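Local atomic coordinates of acyl-CoA dehydrogenase FadE3 (Mycobacterium smegmatis, PDB entry 4IV6), a protein that belongs to the acyl-CoA dehydrogenase family of flavoproteins and forms a four-chain assembly with dihydroflavine-adenine dinucleotide bound. Residues Y71-E76 with L301-A306; S67-V72 with K308-Q313. All blocks are in the same frame, centred on the assembly; numbering follows the deposited sequence.

Contact 1 (Y71-E76 with L301-A306)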
loop_
_atom_site.group_PDB
_atom_site.type_symbol
_atom_site.label_atom_id
_atom_site.label_comp_id
_atom_site.label_asym_id
_atom_site.label_seq_id
_atom_site.Cartn_x
_atom_site.Cartn_y
_atom_site.Cartn_z
ATOM N N TYR B 71 -2.307 -11.374 -29.950
ATOM C CA TYR B 71 -3.635 -11.538 -29.365
ATOM C C TYR B 71 -3.824 -10.601 -28.138
ATOM O O TYR B 71 -4.845 -9.903 -28.014
ATOM C CB TYR B 71 -3.878 -12.999 -28.968
ATOM C CG TYR B 71 -5.223 -13.173 -28.296
ATOM C CD1 TYR B 71 -6.391 -13.244 -29.041
ATOM C CD2 TYR B 71 -5.321 -13.216 -26.923
ATOM C CE1 TYR B 71 -7.622 -13.351 -28.436
ATOM C CE2 TYR B 71 -6.546 -13.355 -26.306
ATOM C CZ TYR B 71 -7.694 -13.409 -27.040
ATOM O OH TYR B 71 -8.915 -13.529 -26.401
ATOM N N VAL B 72 -2.840 -10.579 -27.244
ATOM C CA VAL B 72 -2.974 -9.755 -26.033
ATOM C C VAL B 72 -3.018 -8.274 -26.379
ATOM O O VAL B 72 -3.737 -7.512 -25.747
ATOM C CB VAL B 72 -1.936 -10.103 -24.948
ATOM C CG1 VAL B 72 -2.044 -11.581 -24.580
ATOM C CG2 VAL B 72 -0.529 -9.794 -25.382
ATOM N N GLN B 73 -2.271 -7.872 -27.402
ATOM C CA GLN B 73 -2.317 -6.494 -27.834
ATOM C C GLN B 73 -3.680 -6.143 -28.436
ATOM O O GLN B 73 -4.178 -5.045 -28.224
ATOM C CB GLN B 73 -1.177 -6.179 -28.780
ATOM C CG GLN B 73 0.185 -6.166 -28.080
ATOM C CD GLN B 73 1.333 -6.050 -29.048
ATOM O OE1 GLN B 73 2.184 -6.947 -29.159
ATOM N NE2 GLN B 73 1.347 -4.974 -29.787
ATOM N N VAL B 74 -4.301 -7.075 -29.143
ATOM C CA VAL B 74 -5.645 -6.827 -29.711
ATOM C C VAL B 74 -6.656 -6.709 -28.582
ATOM O O VAL B 74 -7.489 -5.793 -28.559
ATOM C CB VAL B 74 -6.082 -7.923 -30.701
ATOM C CG1 VAL B 74 -7.547 -7.772 -31.073
ATOM C CG2 VAL B 74 -5.229 -7.894 -31.947
ATOM N N ALA B 75 -6.572 -7.625 -27.633
ATOM C CA ALA B 75 -7.485 -7.599 -26.484
ATOM C C ALA B 75 -7.306 -6.309 -25.665
ATOM O O ALA B 75 -8.282 -5.677 -25.246
ATOM C CB ALA B 75 -7.275 -8.838 -25.627
ATOM N N GLU B 76 -6.063 -5.869 -25.520
ATOM C CA GLU B 76 -5.765 -4.666 -24.773
ATOM C C GLU B 76 -6.352 -3.428 -25.485
ATOM O O GLU B 76 -6.926 -2.571 -24.840
ATOM C CB GLU B 76 -4.257 -4.522 -24.594
ATOM C CG GLU B 76 -3.835 -3.236 -23.888
ATOM C CD GLU B 76 -2.333 -3.049 -23.844
ATOM O OE1 GLU B 76 -1.785 -2.605 -24.874
ATOM O OE2 GLU B 76 -1.723 -3.312 -22.771
ATOM N N LEU B 301 5.405 -7.441 -18.033
ATOM C CA LEU B 301 5.096 -8.768 -17.519
ATOM C C LEU B 301 4.154 -9.536 -18.481
ATOM O O LEU B 301 4.443 -10.671 -18.884
ATOM C CB LEU B 301 4.512 -8.660 -16.095
ATOM C CG LEU B 301 4.442 -9.927 -15.226
ATOM C CD1 LEU B 301 3.926 -9.575 -13.831
ATOM C CD2 LEU B 301 3.541 -10.969 -15.826
ATOM N N LEU B 302 3.079 -8.880 -18.893
ATOM C CA LEU B 302 2.126 -9.446 -19.843
ATOM C C LEU B 302 2.776 -9.929 -21.157
ATOM O O LEU B 302 2.528 -11.054 -21.615
ATOM C CB LEU B 302 1.011 -8.442 -20.117
ATOM C CG LEU B 302 0.008 -8.814 -21.211
ATOM C CD1 LEU B 302 -0.774 -10.054 -20.854
ATOM C CD2 LEU B 302 -0.913 -7.632 -21.490
ATOM N N LEU B 303 3.619 -9.080 -21.745
ATOM C CA LEU B 303 4.234 -9.399 -23.016
ATOM C C LEU B 303 5.242 -10.533 -22.807
ATOM O O LEU B 303 5.322 -11.434 -23.642
ATOM C CB LEU B 303 4.867 -8.151 -23.673
ATOM C CG LEU B 303 3.784 -7.139 -24.102
ATOM C CD1 LEU B 303 4.448 -5.834 -24.489
ATOM C CD2 LEU B 303 2.918 -7.630 -25.265
ATOM N N SER B 304 5.962 -10.520 -21.679
ATOM C CA SER B 304 6.865 -11.644 -21.353
ATOM C C SER B 304 6.108 -12.964 -21.258
ATOM O O SER B 304 6.498 -13.987 -21.868
ATOM C CB SER B 304 7.634 -11.374 -20.044
ATOM O OG SER B 304 8.277 -12.561 -19.616
ATOM N N ALA B 305 5.007 -12.959 -20.515
ATOM C CA ALA B 305 4.194 -14.162 -20.405
ATOM C C ALA B 305 3.593 -14.587 -21.741
ATOM O O ALA B 305 3.572 -15.774 -22.028
ATOM C CB ALA B 305 3.127 -14.021 -19.336
ATOM N N ALA B 306 3.154 -13.642 -22.586
ATOM C CA ALA B 306 2.641 -14.004 -23.897
ATOM C C ALA B 306 3.703 -14.667 -24.784
ATOM O O ALA B 306 3.404 -15.606 -25.508
ATOM C CB ALA B 306 2.069 -12.799 -24.601
#

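Contact 2 (S67-V72 with K308-Q313)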
loop_
_atom_site.group_PDB
_atom_site.type_symbol
_atom_site.label_atom_id
_atom_site.label_comp_id
_atom_site.label_asym_id
_atom_site.label_seq_id
_atom_site.Cartn_x
_atom_site.Cartn_y
_atom_site.Cartn_z
ATOM N N SER B 67 -0.209 -14.796 -33.252
ATOM C CA SER B 67 0.600 -15.131 -32.097
ATOM C C SER B 67 -0.086 -14.620 -30.804
ATOM O O SER B 67 -0.919 -13.717 -30.839
ATOM C CB SER B 67 1.979 -14.490 -32.246
ATOM O OG SER B 67 1.904 -13.076 -32.073
ATOM N N MET B 68 0.288 -15.186 -29.669
ATOM C CA MET B 68 -0.238 -14.737 -28.396
ATOM C C MET B 68 0.176 -13.293 -28.077
ATOM O O MET B 68 -0.653 -12.536 -27.586
ATOM C CB MET B 68 0.141 -15.674 -27.266
ATOM C CG MET B 68 -0.474 -15.291 -25.905
ATOM S SD MET B 68 -2.281 -15.162 -25.873
ATOM C CE MET B 68 -2.678 -16.892 -25.874
ATOM N N PRO B 69 1.424 -12.895 -28.365
ATOM C CA PRO B 69 1.711 -11.470 -28.172
ATOM C C PRO B 69 0.796 -10.556 -28.998
ATOM O O PRO B 69 0.390 -9.495 -28.527
ATOM C CB PRO B 69 3.181 -11.349 -28.580
ATOM C CG PRO B 69 3.736 -12.701 -28.250
ATOM C CD PRO B 69 2.650 -13.659 -28.645
ATOM N N CYS B 70 0.410 -10.980 -30.190
ATOM C CA CYS B 70 -0.501 -10.167 -31.003
ATOM C C CYS B 70 -1.883 -10.195 -30.371
ATOM O O CYS B 70 -2.544 -9.160 -30.248
ATOM C CB CYS B 70 -0.575 -10.687 -32.445
ATOM S SG CYS B 70 -1.875 -9.900 -33.437
ATOM N N TYR B 71 -2.307 -11.374 -29.950
ATOM C CA TYR B 71 -3.635 -11.538 -29.365
ATOM C C TYR B 71 -3.824 -10.601 -28.138
ATOM O O TYR B 71 -4.845 -9.903 -28.014
ATOM C CB TYR B 71 -3.878 -12.999 -28.968
ATOM C CG TYR B 71 -5.223 -13.173 -28.296
ATOM C CD1 TYR B 71 -6.391 -13.244 -29.041
ATOM C CD2 TYR B 71 -5.321 -13.216 -26.923
ATOM C CE1 TYR B 71 -7.622 -13.351 -28.436
ATOM C CE2 TYR B 71 -6.546 -13.355 -26.306
ATOM C CZ TYR B 71 -7.694 -13.409 -27.040
ATOM O OH TYR B 71 -8.915 -13.529 -26.401
ATOM N N VAL B 72 -2.840 -10.579 -27.244
ATOM C CA VAL B 72 -2.974 -9.755 -26.033
ATOM C C VAL B 72 -3.018 -8.274 -26.379
ATOM O O VAL B 72 -3.737 -7.512 -25.747
ATOM C CB VAL B 72 -1.936 -10.103 -24.948
ATOM C CG1 VAL B 72 -2.044 -11.581 -24.580
ATOM C CG2 VAL B 72 -0.529 -9.794 -25.382
ATOM N N LYS B 308 6.345 -16.349 -23.732
ATOM C CA LYS B 308 6.590 -17.709 -23.199
ATOM C C LYS B 308 5.535 -18.692 -23.701
ATOM O O LYS B 308 5.858 -19.819 -24.102
ATOM C CB LYS B 308 6.594 -17.758 -21.679
ATOM C CG LYS B 308 7.832 -17.204 -21.018
ATOM C CD LYS B 308 7.662 -17.236 -19.508
ATOM C CE LYS B 308 8.694 -16.378 -18.780
ATOM N NZ LYS B 308 10.066 -16.831 -19.081
ATOM N N PHE B 309 4.271 -18.260 -23.663
ATOM C CA PHE B 309 3.165 -19.072 -24.170
ATOM C C PHE B 309 3.517 -19.504 -25.580
ATOM O O PHE B 309 3.428 -20.668 -25.904
ATOM C CB PHE B 309 1.857 -18.274 -24.162
ATOM C CG PHE B 309 0.671 -19.017 -24.733
ATOM C CD1 PHE B 309 0.450 -19.070 -26.105
ATOM C CD2 PHE B 309 -0.241 -19.639 -23.893
ATOM C CE1 PHE B 309 -0.655 -19.755 -26.630
ATOM C CE2 PHE B 309 -1.333 -20.312 -24.415
ATOM C CZ PHE B 309 -1.535 -20.376 -25.782
ATOM N N ASP B 310 3.912 -18.535 -26.395
ATOM C CA ASP B 310 4.089 -18.725 -27.820
ATOM C C ASP B 310 5.351 -19.508 -28.157
ATOM O O ASP B 310 5.378 -20.224 -29.149
ATOM C CB ASP B 310 4.146 -17.364 -28.517
ATOM C CG ASP B 310 3.209 -17.281 -29.669
ATOM O OD1 ASP B 310 2.005 -17.629 -29.498
ATOM O OD2 ASP B 310 3.702 -16.908 -30.755
ATOM N N ALA B 311 6.387 -19.370 -27.327
ATOM C CA ALA B 311 7.627 -20.110 -27.511
ATOM C C ALA B 311 7.452 -21.567 -27.080
ATOM O O ALA B 311 8.371 -22.354 -27.202
ATOM C CB ALA B 311 8.754 -19.457 -26.724
ATOM N N GLY B 312 6.289 -21.923 -26.560
ATOM C CA GLY B 312 6.024 -23.298 -26.157
ATOM C C GLY B 312 6.612 -23.600 -24.800
ATOM O O GLY B 312 6.643 -24.747 -24.382
ATOM N N GLN B 313 7.079 -22.570 -24.104
ATOM C CA GLN B 313 7.648 -22.745 -22.774
ATOM C C GLN B 313 6.518 -22.787 -21.737
ATOM O O GLN B 313 5.409 -22.344 -22.000
ATOM C CB GLN B 313 8.626 -21.606 -22.455
ATOM C CG GLN B 313 9.988 -21.751 -23.134
ATOM C CD GLN B 313 10.708 -20.424 -23.362
ATOM O OE1 GLN B 313 10.370 -19.387 -22.772
ATOM N NE2 GLN B 313 11.709 -20.450 -24.240
#

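Contact 1 (Y71-E76 with L301-A306)
Val-72 meets Leu-302, Leu-303 and Ala-306 where two helices of the acyl-CoA dehydrogenase fold pack together: helix 68-81 of the N-terminal helical domain and helix 282-310 of the C-terminal helical domain. The short segments run roughly antiparallel, at 142°, with their axes 10.8 Å apart at closest, and no hydrogen bond joins them. Val-72 points toward the partner helix from its CA, and the two methyls of the side chain divide the work. CG1, anti to the carbonyl carbon (chi1 -57°), reaches Leu-302 CD1 at 4.2 Å. CG2, lodged between the backbone N and the carbonyl carbon, serves the other two partners. Leu-302 also packs on Ala-250 and Thr-254 of helix 234-270, which places this flank of the contact inside the C-terminal bundle. Leu-303 is less enclosed and brings its CD2 branch up to touch both Val-72 and the aliphatic stem of Gln-73. One turn on from Val-72, Glu-76 makes salt bridges to Arg-258 and Arg-299, a polar link between the same two domains. The closest apolar approach is that of Val-72 CG2 to the methyl CB of Ala-306, 4.0 Å, followed by the same CG2 to Leu-303 CD2 at 4.1 Å.

Contact 2 (S67-V72 with K308-Q313)
The ring of Phe-309 carries the terminal methyl of Met-68 over the centre of one face, CE standing 3.5 Å above the ring plane. With CE 3.6 Å from the Phe-309 ring centroid and close to the ring normal, this is a CH-pi contact; SD of Met-68 sits farther up above the same face, 4.9 Å from that centroid, making the pair a Met-aromatic contact as well. Bends at chi2 (57°) and chi3 fold CE back over the ring, while Met-68 CB approaches Phe-309 CD1 to 3.6 Å. The second flat group is the carboxylate of Asp-310. Its OD1 accepts a nearly straight hydrogen bond from Met-68 N (3.0 Å, N-H...O 169°), but the donor comes from above the carboxylate plane, 64° out of it. The other oxygen, OD2, lies against Ser-67 CB at 3.3 Å, and Pro-69 CD packs on Asp-310 CG at 3.8 Å.

Met-68 N lies in the first turn of helix 68-81, so Asp-310 binds an amide at the helix start, while Ser-67, the N-cap residue, accepts from Cys-70 N with its OG at 3.2 Å. The amides gathered at a helix start would be expected to stabilise the negative charge of Asp-310. Just beyond Asp-310 the chain leaves helix 282-310 through a Schellman motif, with Gly-312 at positive phi; the contact thus joins the end of one helix to the start of another. Around the pair, Met-68 packs on Val-244 and Leu-247 of helix 234-270, Phe-309 touches Glu-243 of that helix and Lys-97 of helix 83-102, and Glu-11 of helix 9-26 accepts a hydrogen bond from Ser-67 N.

Overall arrangement
Contacts 1 and 2 are successive parts of one interface between helix 68-81 and helix 282-310, their centres 8 Å apart. They meet at the carbonyl of Ala-306, whose O packs on Met-68 CB at 3.7 Å and Pro-69 CD at 3.8 Å. Contact 1 is apolar and lies deeper, its centre about 12 Å from the centre of the chain; the centre of contact 2 lies about 16 Å from it, and this contact adds a hydrogen bond to a carboxylate where one helix begins and the other ends. Both draw on the last third of helix 282-310. Ser-283 and Val-284, which line a pocket of dihydroflavine-adenine dinucleotide, stand at the opposite, N-terminal end of that helix.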